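Local coordinates for DUF1987 domain-containing protein (Pseudomonas aeruginosa, PDB 6K4F) that acts in the SiaABC threonine phosphorylation pathway that controls biofilm formation in response to carbon availability, probably as its regulatory phosphoprotein, at residues S32-S37 / T70-A75; D62-Y67 / R96-R101; L82-H87 / C117-A122. One frame throughout, in Å; residues are numbered along the deposited sequence.

How the contacts relate
All three contacts involve the beta-alpha-beta unit made by strand 59-68, helix 70-88 and strand 93-99. Contact 1 is buried and contacts 2 and 3 partly so. Contacts 1 and 3 engage the first turns and the later part of helix 70-88, the nearest atoms of the two contacts being about 8 Å apart, whereas contact 2 pairs the two strands that the helix connects. Contact 1 relies on serine hydroxyls. Contact 2 has an ionic cluster on one sheet face and apolar packing on the other, and contact 3 sets polar bonds beside an aromatic pair. Contact 2 touches both others: Ser-32 N lies 2.8 Å from Tyr-67 O, and Trp-97 N 2.7 Å from Ala-122 O.

Contact 1. Residues S32-S37 / T70-A75; sequences SYPENS and TSSIKA
Ser-32 and Ser-37, at the two ends of the turn between strand 31-32 and helix 37-53, direct their hydroxyls at Ser-71 and Ser-72 in the first turn of helix 70-88. The OG of Ser-32 is swung opposite its own backbone N (chi1 -170°), which carries it to Ser-72 OG at 2.6 Å; Ser-32 donates this bond. The Ser-72 hydroxyl also bonds to the side-chain oxygen of Asn-69, the residue just before the helix. The ring of Pro-34 leans over the same oxygen, its CD 3.5 Å from Ser-72 OG. At the other end of the loop, Ser-37, the first residue of helix 37-53, meets Ser-71 hydroxyl to hydroxyl. Ser-71 OG is wedged between its backbone N and carbonyl carbon (chi1 63°), and its separation from Ser-37 OG refines to 2.4 Å, so short that the exact value is doubtful. Asn-69 ties the turn down further by bonding to Pro-34 O, and Phe-41 of helix 37-53 packs against Ser-32 and Ser-72. Short hydroxyl side chains are consistent with the close approach of turn and helix start, where the CA atoms of Ser-37 and Ser-71 are 5.8 Å apart. The buried Ser-72 OG is satisfied from two sides of the chain, taking the proton of Ser-32 OG and bonding to Asn-69 OD1.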
ATOM      1  N   SER A  32       2.300  -1.725 -11.872  1.00 30.09           N
ATOM      2  CA  SER A  32       1.924  -0.323 -11.825  1.00 28.86           C
ATOM      3  C   SER A  32       2.973   0.403 -12.665  1.00 34.05           C
ATOM      4  O   SER A  32       4.056   0.734 -12.179  1.00 33.52           O
ATOM      5  CB  SER A  32       1.874   0.157 -10.379  1.00 32.41           C
ATOM      6  OG  SER A  32       1.301   1.438 -10.270  1.00 33.31           O
ATOM      7  N   TYR A  33       2.663   0.621 -13.939  1.00 37.15           N
ATOM      8  CA  TYR A  33       3.416   1.567 -14.760  1.00 37.02           C
ATOM      9  C   TYR A  33       2.459   2.501 -15.489  1.00 39.33           C
ATOM     10  O   TYR A  33       2.457   2.577 -16.720  1.00 46.55           O
ATOM     11  CB  TYR A  33       4.357   0.844 -15.727  1.00 33.56           C
ATOM     12  CG  TYR A  33       3.802  -0.336 -16.488  1.00 35.53           C
ATOM     13  CD1 TYR A  33       3.728  -1.592 -15.907  1.00 39.35           C
ATOM     14  CD2 TYR A  33       3.398  -0.200 -17.811  1.00 38.98           C
ATOM     15  CE1 TYR A  33       3.237  -2.682 -16.617  1.00 44.51           C
ATOM     16  CE2 TYR A  33       2.915  -1.277 -18.528  1.00 39.87           C
ATOM     17  CZ  TYR A  33       2.836  -2.514 -17.930  1.00 40.63           C
ATOM     18  OH  TYR A  33       2.352  -3.577 -18.649  1.00 41.42           O
ATOM     19  N   PRO A  34       1.628   3.241 -14.750  1.00 36.85           N
ATOM     20  CA  PRO A  34       0.737   4.198 -15.398  1.00 36.29           C
ATOM     21  C   PRO A  34       1.510   5.410 -15.880  1.00 43.87           C
ATOM     22  O   PRO A  34       2.623   5.690 -15.430  1.00 37.02           O
ATOM     23  CB  PRO A  34      -0.241   4.577 -14.288  1.00 36.53           C
ATOM     24  CG  PRO A  34       0.526   4.452 -13.066  1.00 39.60           C
ATOM     25  CD  PRO A  34       1.507   3.321 -13.280  1.00 36.44           C
ATOM     26  N   GLU A  35       0.894   6.127 -16.818  1.00 52.54           N
ATOM     27  CA  GLU A  35       1.453   7.397 -17.266  1.00 59.86           C
ATOM     28  C   GLU A  35       1.326   8.461 -16.186  1.00 54.23           C
ATOM     29  O   GLU A  35       2.246   9.256 -15.973  1.00 56.25           O
ATOM     30  CB  GLU A  35       0.761   7.851 -18.550  1.00 71.01           C
ATOM     31  CG  GLU A  35      -0.760   7.849 -18.463  1.00 79.24           C
ATOM     32  CD  GLU A  35      -1.419   7.453 -19.768  1.00 87.12           C
ATOM     33  OE1 GLU A  35      -2.522   6.868 -19.726  1.00 90.46           O
ATOM     34  OE2 GLU A  35      -0.833   7.726 -20.839  1.00 92.03           O
ATOM     35  N   ASN A  36       0.208   8.471 -15.472  1.00 49.19           N
ATOM     36  CA  ASN A  36      -0.060   9.456 -14.429  1.00 46.66           C
ATOM     37  C   ASN A  36      -0.309   8.696 -13.130  1.00 36.83           C
ATOM     38  O   ASN A  36      -1.428   8.239 -12.877  1.00 41.72           O
ATOM     39  CB  ASN A  36      -1.250  10.333 -14.821  1.00 46.01           C
ATOM     40  CG  ASN A  36      -1.385  11.560 -13.949  1.00 47.79           C
ATOM     41  OD1 ASN A  36      -1.070  11.534 -12.757  1.00 46.35           O
ATOM     42  ND2 ASN A  36      -1.859  12.653 -14.540  1.00 49.12           N
ATOM     43  N   SER A  37       0.728   8.558 -12.301  1.00 35.30           N
ATOM     44  CA  SER A  37       0.565   7.773 -11.082  1.00 38.54           C
ATOM     45  C   SER A  37      -0.206   8.520 -10.005  1.00 34.08           C
ATOM     46  O   SER A  37      -0.918   7.888  -9.218  1.00 40.30           O
ATOM     47  CB  SER A  37       1.923   7.328 -10.531  1.00 47.29           C
ATOM     48  OG  SER A  37       2.492   6.316 -11.344  1.00 55.11           O
ATOM     49  N   THR A  70       8.844   4.377 -11.742  1.00 32.35           N
ATOM     50  CA  THR A  70       9.392   5.373 -10.826  1.00 31.67           C
ATOM     51  C   THR A  70       8.293   6.119 -10.078  1.00 29.58           C
ATOM     52  O   THR A  70       8.351   6.267  -8.852  1.00 27.91           O
ATOM     53  CB  THR A  70      10.282   6.336 -11.616  1.00 36.15           C
ATOM     54  OG1 THR A  70      11.482   5.646 -11.992  1.00 36.35           O
ATOM     55  CG2 THR A  70      10.639   7.588 -10.786  1.00 31.58           C
ATOM     56  N   SER A  71       7.268   6.589 -10.795  1.00 30.28           N
ATOM     57  CA  SER A  71       6.259   7.400 -10.124  1.00 26.67           C
ATOM     58  C   SER A  71       5.420   6.552  -9.169  1.00 28.91           C
ATOM     59  O   SER A  71       4.964   7.058  -8.135  1.00 26.50           O
ATOM     60  CB  SER A  71       5.389   8.132 -11.157  1.00 31.41           C
ATOM     61  OG  SER A  71       4.665   7.221 -11.964  1.00 37.85           O
ATOM     62  N   SER A  72       5.281   5.249  -9.456  1.00 25.78           N
ATOM     63  CA  SER A  72       4.547   4.354  -8.562  1.00 26.28           C
ATOM     64  C   SER A  72       5.338   4.085  -7.286  1.00 25.17           C
ATOM     65  O   SER A  72       4.767   3.993  -6.197  1.00 26.37           O
ATOM     66  CB  SER A  72       4.232   3.034  -9.270  1.00 27.60           C
ATOM     67  OG  SER A  72       3.251   3.230 -10.267  1.00 30.54           O
ATOM     68  N   ILE A  73       6.659   3.963  -7.406  1.00 29.12           N
ATOM     69  CA  ILE A  73       7.507   3.855  -6.219  1.00 29.44           C
ATOM     70  C   ILE A  73       7.319   5.078  -5.328  1.00 29.96           C
ATOM     71  O   ILE A  73       7.182   4.959  -4.110  1.00 26.24           O
ATOM     72  CB  ILE A  73       8.982   3.667  -6.630  1.00 32.80           C
ATOM     73  CG1 ILE A  73       9.197   2.274  -7.223  1.00 31.78           C
ATOM     74  CG2 ILE A  73       9.906   3.902  -5.437  1.00 33.01           C
ATOM     75  CD1 ILE A  73      10.591   2.071  -7.802  1.00 38.91           C
ATOM     76  N   LYS A  74       7.274   6.274  -5.923  1.00 29.10           N
ATOM     77  CA  LYS A  74       7.087   7.481  -5.119  1.00 31.07           C
ATOM     78  C   LYS A  74       5.721   7.507  -4.450  1.00 30.35           C
ATOM     79  O   LYS A  74       5.596   7.934  -3.292  1.00 29.27           O
ATOM     80  CB  LYS A  74       7.276   8.718  -5.994  1.00 31.14           C
ATOM     81  CG  LYS A  74       8.691   8.783  -6.577  1.00 37.12           C
ATOM     82  CD  LYS A  74       8.954  10.077  -7.294  1.00 44.34           C
ATOM     83  CE  LYS A  74      10.422  10.189  -7.631  1.00 51.15           C
ATOM     84  NZ  LYS A  74      11.177  10.921  -6.592  1.00 59.44           N
ATOM     85  N   ALA A  75       4.687   7.054  -5.167  1.00 27.64           N
ATOM     86  CA  ALA A  75       3.338   7.023  -4.607  1.00 27.01           C
ATOM     87  C   ALA A  75       3.249   6.051  -3.440  1.00 26.57           C
ATOM     88  O   ALA A  75       2.643   6.360  -2.408  1.00 25.56           O
ATOM     89  CB  ALA A  75       2.333   6.642  -5.696  1.00 28.97           C
TER

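Contact 2. Residues D62-Y67 / R96-R101; sequences DLRLLY and RWHYDR
Strands 59-68 and 93-99 are the parallel pair of a beta-alpha-beta unit whose connecting helix is 70-88, and here Asp-62 is paired with Arg-96 and Leu-63 with Trp-97. Leu-63 straddles the partner strand through its backbone: its N donates to Arg-96 O and its O accepts from His-98 N, each at 2.9 Å. On the Asp-62 face, one carboxylate oxygen takes two donors. Asp-62 CG stands opposite its own backbone N (chi1 -164°), and OD1 is reached by His-98 NE2 at 2.8 Å, a nearly straight bond (164°) that lies in the imidazole plane but comes on the syn side, tilted out of the carboxylate plane. Arg-96 NE reaches the same OD1 at 3.0 Å in a salt bridge, while the far end of Arg-96 pairs with Glu-60. The other oxygen, OD2, forms a salt bridge within segment 62-67, 2.7 Å from Arg-64 NH1. The Arg-64 guanidinium then lies flat over one face of the His-98 ring, planes 10° apart, in a stacked pair. The reverse face is apolar: Leu-63 CD1 packs 3.6 Å from Trp-97 CE3, obliquely to the indole, and Met-76 of helix 70-88 covers Leu-63 and Leu-65. After the His-98 N bond the strands diverge, and a water donates to both Leu-65 O and His-98 O. Asp-62 bonds to Arg-64, Arg-96 and His-98, which probably restrains their orientation; its negative charge would partly offset the two arginines, with Glu-60 sharing Arg-96, and favour the guanidinium over the ring.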
ATOM      1  N   ASP A  62      -1.935  -5.469   2.327  1.00 28.65           N
ATOM      2  CA  ASP A  62      -1.568  -6.754   1.724  1.00 30.03           C
ATOM      3  C   ASP A  62      -1.231  -6.531   0.254  1.00 32.27           C
ATOM      4  O   ASP A  62      -2.126  -6.315  -0.574  1.00 29.86           O
ATOM      5  CB  ASP A  62      -2.677  -7.783   1.874  1.00 36.68           C
ATOM      6  CG  ASP A  62      -2.184  -9.193   1.629  1.00 54.98           C
ATOM      7  OD1 ASP A  62      -1.624  -9.801   2.566  1.00 56.91           O
ATOM      8  OD2 ASP A  62      -2.334  -9.685   0.490  1.00 63.05           O
ATOM      9  N   LEU A  63       0.053  -6.600  -0.071  1.00 26.82           N
ATOM     10  CA  LEU A  63       0.552  -6.206  -1.377  1.00 25.70           C
ATOM     11  C   LEU A  63       1.031  -7.412  -2.176  1.00 28.76           C
ATOM     12  O   LEU A  63       1.792  -8.250  -1.675  1.00 32.21           O
ATOM     13  CB  LEU A  63       1.671  -5.183  -1.231  1.00 24.82           C
ATOM     14  CG  LEU A  63       1.314  -3.914  -0.451  1.00 25.86           C
ATOM     15  CD1 LEU A  63       2.514  -2.954  -0.431  1.00 28.95           C
ATOM     16  CD2 LEU A  63       0.072  -3.230  -1.039  1.00 29.16           C
ATOM     17  N   ARG A  64       0.568  -7.496  -3.418  1.00 26.69           N
ATOM     18  CA  ARG A  64       1.025  -8.460  -4.408  1.00 28.72           C
ATOM     19  C   ARG A  64       1.414  -7.723  -5.668  1.00 33.44           C
ATOM     20  O   ARG A  64       0.940  -8.012  -6.772  1.00 31.57           O
ATOM     21  CB  ARG A  64      -0.039  -9.512  -4.701  1.00 28.49           C
ATOM     22  CG  ARG A  64      -0.454 -10.288  -3.463  1.00 35.29           C
ATOM     23  CD  ARG A  64      -1.540 -11.296  -3.763  1.00 44.64           C
ATOM     24  NE  ARG A  64      -1.364 -12.497  -2.953  1.00 61.92           N
ATOM     25  CZ  ARG A  64      -1.936 -12.690  -1.770  1.00 71.82           C
ATOM     26  NH1 ARG A  64      -2.733 -11.759  -1.257  1.00 73.01           N
ATOM     27  NH2 ARG A  64      -1.711 -13.816  -1.106  1.00 73.00           N
ATOM     28  N   LEU A  65       2.284  -6.728  -5.490  1.00 31.33           N
ATOM     29  CA  LEU A  65       2.721  -5.870  -6.573  1.00 31.09           C
ATOM     30  C   LEU A  65       3.896  -6.509  -7.285  1.00 42.73           C
ATOM     31  O   LEU A  65       4.758  -7.126  -6.653  1.00 44.07           O
ATOM     32  CB  LEU A  65       3.122  -4.495  -6.041  1.00 29.37           C
ATOM     33  CG  LEU A  65       1.981  -3.708  -5.390  1.00 28.10           C
ATOM     34  CD1 LEU A  65       2.493  -2.500  -4.644  1.00 31.35           C
ATOM     35  CD2 LEU A  65       0.946  -3.289  -6.428  1.00 29.25           C
ATOM     36  N   LEU A  66       3.921  -6.351  -8.605  1.00 38.71           N
ATOM     37  CA  LEU A  66       5.019  -6.826  -9.428  1.00 41.62           C
ATOM     38  C   LEU A  66       5.868  -5.628  -9.836  1.00 42.17           C
ATOM     39  O   LEU A  66       6.481  -4.992  -8.979  1.00 46.92           O
ATOM     40  CB  LEU A  66       4.485  -7.586 -10.640  1.00 41.56           C
ATOM     41  CG  LEU A  66       3.478  -8.704 -10.363  1.00 45.34           C
ATOM     42  CD1 LEU A  66       2.922  -9.251 -11.668  1.00 50.09           C
ATOM     43  CD2 LEU A  66       4.078  -9.833  -9.536  1.00 46.70           C
ATOM     44  N   TYR A  67       5.885  -5.283 -11.118  1.00 44.14           N
ATOM     45  CA  TYR A  67       6.672  -4.139 -11.558  1.00 46.52           C
ATOM     46  C   TYR A  67       6.062  -2.830 -11.056  1.00 45.42           C
ATOM     47  O   TYR A  67       4.842  -2.648 -11.075  1.00 46.96           O
ATOM     48  CB  TYR A  67       6.768  -4.117 -13.083  1.00 52.22           C
ATOM     49  CG  TYR A  67       7.643  -3.010 -13.603  1.00 60.77           C
ATOM     50  CD1 TYR A  67       9.018  -3.052 -13.426  1.00 66.02           C
ATOM     51  CD2 TYR A  67       7.099  -1.917 -14.258  1.00 63.21           C
ATOM     52  CE1 TYR A  67       9.830  -2.036 -13.894  1.00 73.71           C
ATOM     53  CE2 TYR A  67       7.903  -0.894 -14.733  1.00 66.59           C
ATOM     54  CZ  TYR A  67       9.264  -0.958 -14.548  1.00 73.18           C
ATOM     55  OH  TYR A  67      10.066   0.061 -15.018  1.00 81.77           O
ATOM     56  N   ARG A  96       2.074  -6.755   4.697  1.00 26.60           N
ATOM     57  CA  ARG A  96       2.595  -7.973   4.084  1.00 30.89           C
ATOM     58  C   ARG A  96       2.900  -7.684   2.626  1.00 29.09           C
ATOM     59  O   ARG A  96       2.056  -7.114   1.917  1.00 31.42           O
ATOM     60  CB  ARG A  96       1.584  -9.132   4.175  1.00 35.74           C
ATOM     61  CG  ARG A  96       1.568  -9.831   5.506  1.00 38.45           C
ATOM     62  CD  ARG A  96       0.383 -10.784   5.616  1.00 41.47           C
ATOM     63  NE  ARG A  96      -0.882 -10.066   5.509  1.00 51.88           N
ATOM     64  CZ  ARG A  96      -1.431  -9.358   6.495  1.00 59.52           C
ATOM     65  NH1 ARG A  96      -0.835  -9.280   7.681  1.00 51.94           N
ATOM     66  NH2 ARG A  96      -2.587  -8.732   6.298  1.00 61.41           N
ATOM     67  N   TRP A  97       4.113  -8.037   2.200  1.00 27.66           N
ATOM     68  CA  TRP A  97       4.587  -7.852   0.829  1.00 27.23           C
ATOM     69  C   TRP A  97       4.888  -9.237   0.260  1.00 28.53           C
ATOM     70  O   TRP A  97       5.913  -9.852   0.590  1.00 32.78           O
ATOM     71  CB  TRP A  97       5.808  -6.939   0.791  1.00 33.31           C
ATOM     72  CG  TRP A  97       6.231  -6.547  -0.597  1.00 46.63           C
ATOM     73  CD1 TRP A  97       6.683  -7.376  -1.590  1.00 54.48           C
ATOM     74  CD2 TRP A  97       6.247  -5.223  -1.144  1.00 42.77           C
ATOM     75  NE1 TRP A  97       6.974  -6.646  -2.720  1.00 54.55           N
ATOM     76  CE2 TRP A  97       6.711  -5.323  -2.472  1.00 51.58           C
ATOM     77  CE3 TRP A  97       5.936  -3.966  -0.635  1.00 37.96           C
ATOM     78  CZ2 TRP A  97       6.851  -4.209  -3.301  1.00 49.14           C
ATOM     79  CZ3 TRP A  97       6.070  -2.857  -1.465  1.00 38.69           C
ATOM     80  CH2 TRP A  97       6.522  -2.990  -2.779  1.00 41.87           C
ATOM     81  N   HIS A  98       3.982  -9.734  -0.579  1.00 29.16           N
ATOM     82  CA  HIS A  98       4.118 -11.049  -1.185  1.00 34.75           C
ATOM     83  C   HIS A  98       4.920 -10.968  -2.470  1.00 40.20           C
ATOM     84  O   HIS A  98       4.761 -10.030  -3.260  1.00 35.41           O
ATOM     85  CB  HIS A  98       2.753 -11.649  -1.498  1.00 34.38           C
ATOM     86  CG  HIS A  98       1.833 -11.706  -0.324  1.00 39.85           C
ATOM     87  ND1 HIS A  98       1.845 -12.747   0.577  1.00 41.72           N
ATOM     88  CD2 HIS A  98       0.862 -10.856   0.088  1.00 40.30           C
ATOM     89  CE1 HIS A  98       0.916 -12.539   1.495  1.00 45.12           C
ATOM     90  NE2 HIS A  98       0.309 -11.396   1.223  1.00 43.18           N
ATOM     91  N   TYR A  99       5.766 -11.967  -2.695  1.00 35.57           N
ATOM     92  CA  TYR A  99       6.485 -12.018  -3.956  1.00 36.42           C
ATOM     93  C   TYR A  99       6.789 -13.466  -4.292  1.00 43.10           C
ATOM     94  O   TYR A  99       6.735 -14.352  -3.435  1.00 42.91           O
ATOM     95  CB  TYR A  99       7.759 -11.168  -3.916  1.00 34.57           C
ATOM     96  CG  TYR A  99       8.899 -11.793  -3.144  1.00 38.43           C
ATOM     97  CD1 TYR A  99       8.864 -11.879  -1.754  1.00 42.37           C
ATOM     98  CD2 TYR A  99      10.016 -12.289  -3.804  1.00 36.18           C
ATOM     99  CE1 TYR A  99       9.923 -12.458  -1.039  1.00 41.13           C
ATOM    100  CE2 TYR A  99      11.068 -12.862  -3.102  1.00 40.24           C
ATOM    101  CZ  TYR A  99      11.016 -12.945  -1.723  1.00 42.50           C
ATOM    102  OH  TYR A  99      12.079 -13.513  -1.035  1.00 44.52           O
ATOM    103  N   ASP A 100       7.080 -13.698  -5.566  1.00 46.94           N
ATOM    104  CA  ASP A 100       7.436 -15.016  -6.060  1.00 48.71           C
ATOM    105  C   ASP A 100       8.941 -15.041  -6.282  1.00 43.59           C
ATOM    106  O   ASP A 100       9.472 -14.232  -7.053  1.00 42.49           O
ATOM    107  CB  ASP A 100       6.680 -15.346  -7.347  1.00 57.06           C
ATOM    108  CG  ASP A 100       6.729 -16.831  -7.693  1.00 73.07           C
ATOM    109  OD1 ASP A 100       5.673 -17.392  -8.052  1.00 75.02           O
ATOM    110  OD2 ASP A 100       7.819 -17.439  -7.615  1.00 75.92           O
ATOM    111  N   ARG A 101       9.627 -15.961  -5.600  1.00 46.18           N
ATOM    112  CA  ARG A 101      11.068 -16.088  -5.769  1.00 49.62           C
ATOM    113  C   ARG A 101      11.453 -16.423  -7.206  1.00 56.57           C
ATOM    114  O   ARG A 101      12.575 -16.122  -7.624  1.00 58.79           O
ATOM    115  CB  ARG A 101      11.609 -17.149  -4.804  1.00 51.58           C
ATOM    116  CG  ARG A 101      11.971 -16.595  -3.434  1.00 53.08           C
ATOM    117  CD  ARG A 101      12.681 -17.617  -2.573  1.00 61.64           C
ATOM    118  NE  ARG A 101      11.866 -18.811  -2.373  1.00 72.82           N
ATOM    119  CZ  ARG A 101      11.477 -19.260  -1.185  1.00 78.74           C
ATOM    120  NH1 ARG A 101      10.738 -20.357  -1.098  1.00 81.42           N
ATOM    121  NH2 ARG A 101      11.828 -18.614  -0.083  1.00 81.57           N
TER
HETATM  122  O   HOH W   1       5.001  -9.505  -5.952  1.00 46.27           O

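Contact 3. Residues L82-H87 / C117-A122; sequences LLEEAH and CSFPFA
One turn of helix 70-88 runs alongside the loop that leads into strand 121-125, with the CA atoms of Glu-84 and Cys-117 6.1 Å apart and those of His-87 and Phe-119 6.6 Å apart. Glu-84 folds over at its second torsion (chi2 75°), which brings OE1 to the backbone N of Ser-118 at 2.8 Å; the N-H arrives on the syn side, tilted well out of the carboxylate plane. His-87 ND1 donates to Ser-118 OG at 2.7 Å, close to the imidazole plane, although the bond is bent (135°), and the same hydroxyl is hydrogen-bonded to Gln-88 OE1. Over one face of that imidazole sits Phe-119 CB, 3.7 Å from the ring centroid and almost straight above it, a CH-pi contact. The phenyl ring beyond it presents its edge to the histidine face in a T-shaped pair, planes at 79°. The CD2-CE2 side of the phenyl ring lies along the helix, Phe-119 CE2 3.9 Å from Leu-83 CB. The histidine is held at its edge by the bent serine bond and covered on one face by the phenylalanine, which probably limits its rotation. Within the fold, Phe-119 also packs on Leu-95 of strand 93-99, while Leu-83 touches Val-48 of helix 37-53 and Leu-59 and Leu-61 of strand 59-68, linking the edge-strand loop to the helix layer over the sheet.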
ATOM      1  N   LEU A  82       2.709   7.942   5.246  1.00 46.91           N
ATOM      2  CA  LEU A  82       1.478   8.173   6.002  1.00 42.33           C
ATOM      3  C   LEU A  82       1.304   7.124   7.097  1.00 42.44           C
ATOM      4  O   LEU A  82       0.967   7.450   8.242  1.00 41.95           O
ATOM      5  CB  LEU A  82       0.270   8.169   5.064  1.00 46.42           C
ATOM      6  CG  LEU A  82      -0.327   9.522   4.669  1.00 55.43           C
ATOM      7  CD1 LEU A  82      -1.066  10.128   5.849  1.00 55.63           C
ATOM      8  CD2 LEU A  82       0.745  10.475   4.163  1.00 60.44           C
ATOM      9  N   LEU A  83       1.506   5.852   6.757  1.00 36.42           N
ATOM     10  CA  LEU A  83       1.377   4.796   7.751  1.00 34.22           C
ATOM     11  C   LEU A  83       2.419   4.944   8.853  1.00 36.45           C
ATOM     12  O   LEU A  83       2.136   4.675  10.027  1.00 37.49           O
ATOM     13  CB  LEU A  83       1.505   3.432   7.080  1.00 36.82           C
ATOM     14  CG  LEU A  83       0.443   3.109   6.018  1.00 38.54           C
ATOM     15  CD1 LEU A  83       0.764   1.789   5.344  1.00 38.97           C
ATOM     16  CD2 LEU A  83      -0.904   3.042   6.674  1.00 40.57           C
ATOM     17  N   GLU A  84       3.637   5.352   8.497  1.00 40.33           N
ATOM     18  CA  GLU A  84       4.692   5.447   9.508  1.00 45.53           C
ATOM     19  C   GLU A  84       4.394   6.566  10.501  1.00 48.52           C
ATOM     20  O   GLU A  84       4.513   6.379  11.717  1.00 46.27           O
ATOM     21  CB  GLU A  84       6.051   5.662   8.844  1.00 39.91           C
ATOM     22  CG  GLU A  84       7.170   6.021   9.830  1.00 49.41           C
ATOM     23  CD  GLU A  84       7.646   4.824  10.648  1.00 58.38           C
ATOM     24  OE1 GLU A  84       7.106   3.714  10.459  1.00 59.13           O
ATOM     25  OE2 GLU A  84       8.571   4.994  11.477  1.00 59.07           O
ATOM     26  N   GLU A  85       4.011   7.740   9.991  1.00 48.92           N
ATOM     27  CA  GLU A  85       3.549   8.831  10.844  1.00 56.12           C
ATOM     28  C   GLU A  85       2.441   8.369  11.782  1.00 56.41           C
ATOM     29  O   GLU A  85       2.457   8.669  12.981  1.00 58.38           O
ATOM     30  CB  GLU A  85       3.063   9.990   9.972  1.00 68.42           C
ATOM     31  CG  GLU A  85       2.516  11.193  10.733  1.00 85.55           C
ATOM     32  CD  GLU A  85       3.456  11.693  11.816  1.00 99.12           C
ATOM     33  OE1 GLU A  85       4.683  11.709  11.582  1.00103.80           O
ATOM     34  OE2 GLU A  85       2.965  12.086  12.896  1.00104.28           O
ATOM     35  N   ALA A  86       1.460   7.637  11.250  1.00 55.80           N
ATOM     36  CA  ALA A  86       0.373   7.157  12.094  1.00 54.79           C
ATOM     37  C   ALA A  86       0.880   6.150  13.117  1.00 54.19           C
ATOM     38  O   ALA A  86       0.437   6.155  14.271  1.00 58.23           O
ATOM     39  CB  ALA A  86      -0.734   6.544  11.238  1.00 49.11           C
ATOM     40  N   HIS A  87       1.812   5.283  12.715  1.00 45.52           N
ATOM     41  CA  HIS A  87       2.328   4.275  13.632  1.00 45.21           C
ATOM     42  C   HIS A  87       3.096   4.916  14.782  1.00 50.03           C
ATOM     43  O   HIS A  87       2.987   4.476  15.931  1.00 48.62           O
ATOM     44  CB  HIS A  87       3.226   3.286  12.889  1.00 41.14           C
ATOM     45  CG  HIS A  87       3.816   2.237  13.774  1.00 47.91           C
ATOM     46  ND1 HIS A  87       5.168   2.139  14.016  1.00 49.73           N
ATOM     47  CD2 HIS A  87       3.232   1.249  14.493  1.00 50.08           C
ATOM     48  CE1 HIS A  87       5.396   1.130  14.837  1.00 51.97           C
ATOM     49  NE2 HIS A  87       4.237   0.571  15.139  1.00 49.58           N
ATOM     50  N   CYS A 117      10.367   1.713   7.423  1.00 37.65           N
ATOM     51  CA  CYS A 117       9.143   1.517   8.190  1.00 32.26           C
ATOM     52  C   CYS A 117       9.457   0.951   9.565  1.00 36.54           C
ATOM     53  O   CYS A 117      10.340   0.112   9.701  1.00 37.19           O
ATOM     54  CB  CYS A 117       8.184   0.571   7.468  1.00 32.00           C
ATOM     55  SG  CYS A 117       7.725   1.199   5.838  1.00 37.62           S
ATOM     56  N   SER A 118       8.729   1.412  10.582  1.00 33.34           N
ATOM     57  CA  SER A 118       8.936   0.901  11.931  1.00 41.05           C
ATOM     58  C   SER A 118       7.837  -0.053  12.371  1.00 36.21           C
ATOM     59  O   SER A 118       7.945  -0.648  13.447  1.00 36.65           O
ATOM     60  CB  SER A 118       9.048   2.064  12.925  1.00 50.76           C
ATOM     61  OG  SER A 118       7.773   2.579  13.256  1.00 57.13           O
ATOM     62  N   PHE A 119       6.802  -0.219  11.575  1.00 34.75           N
ATOM     63  CA  PHE A 119       5.729  -1.148  11.886  1.00 30.39           C
ATOM     64  C   PHE A 119       6.047  -2.506  11.288  1.00 30.54           C
ATOM     65  O   PHE A 119       6.920  -2.623  10.420  1.00 30.22           O
ATOM     66  CB  PHE A 119       4.403  -0.611  11.341  1.00 31.75           C
ATOM     67  CG  PHE A 119       4.481  -0.122   9.921  1.00 32.26           C
ATOM     68  CD1 PHE A 119       4.324  -1.000   8.860  1.00 31.53           C
ATOM     69  CD2 PHE A 119       4.690   1.220   9.645  1.00 34.61           C
ATOM     70  CE1 PHE A 119       4.380  -0.557   7.547  1.00 33.92           C
ATOM     71  CE2 PHE A 119       4.750   1.680   8.332  1.00 32.74           C
ATOM     72  CZ  PHE A 119       4.598   0.790   7.281  1.00 32.57           C
ATOM     73  N   PRO A 120       5.384  -3.566  11.755  1.00 31.88           N
ATOM     74  CA  PRO A 120       5.594  -4.894  11.162  1.00 31.42           C
ATOM     75  C   PRO A 120       5.426  -4.888   9.648  1.00 29.92           C
ATOM     76  O   PRO A 120       4.405  -4.447   9.116  1.00 28.73           O
ATOM     77  CB  PRO A 120       4.512  -5.749  11.831  1.00 30.38           C
ATOM     78  CG  PRO A 120       4.272  -5.077  13.138  1.00 33.12           C
ATOM     79  CD  PRO A 120       4.441  -3.612  12.888  1.00 31.41           C
ATOM     80  N   PHE A 121       6.415  -5.449   8.960  1.00 31.93           N
ATOM     81  CA  PHE A 121       6.534  -5.352   7.503  1.00 30.91           C
ATOM     82  C   PHE A 121       7.117  -6.694   7.080  1.00 32.15           C
ATOM     83  O   PHE A 121       8.333  -6.907   7.137  1.00 32.69           O
ATOM     84  CB  PHE A 121       7.427  -4.170   7.116  1.00 31.08           C
ATOM     85  CG  PHE A 121       7.453  -3.830   5.631  1.00 31.15           C
ATOM     86  CD1 PHE A 121       7.735  -4.793   4.667  1.00 32.27           C
ATOM     87  CD2 PHE A 121       7.278  -2.511   5.220  1.00 29.40           C
ATOM     88  CE1 PHE A 121       7.805  -4.460   3.327  1.00 34.66           C
ATOM     89  CE2 PHE A 121       7.340  -2.167   3.877  1.00 27.86           C
ATOM     90  CZ  PHE A 121       7.604  -3.132   2.927  1.00 29.62           C
ATOM     91  N   ALA A 122       6.246  -7.603   6.692  1.00 23.92           N
ATOM     92  CA  ALA A 122       6.622  -8.974   6.380  1.00 29.10           C
ATOM     93  C   ALA A 122       6.825  -9.109   4.878  1.00 34.84           C
ATOM     94  O   ALA A 122       5.900  -8.849   4.098  1.00 37.64           O
ATOM     95  CB  ALA A 122       5.528  -9.929   6.858  1.00 28.92           C
TER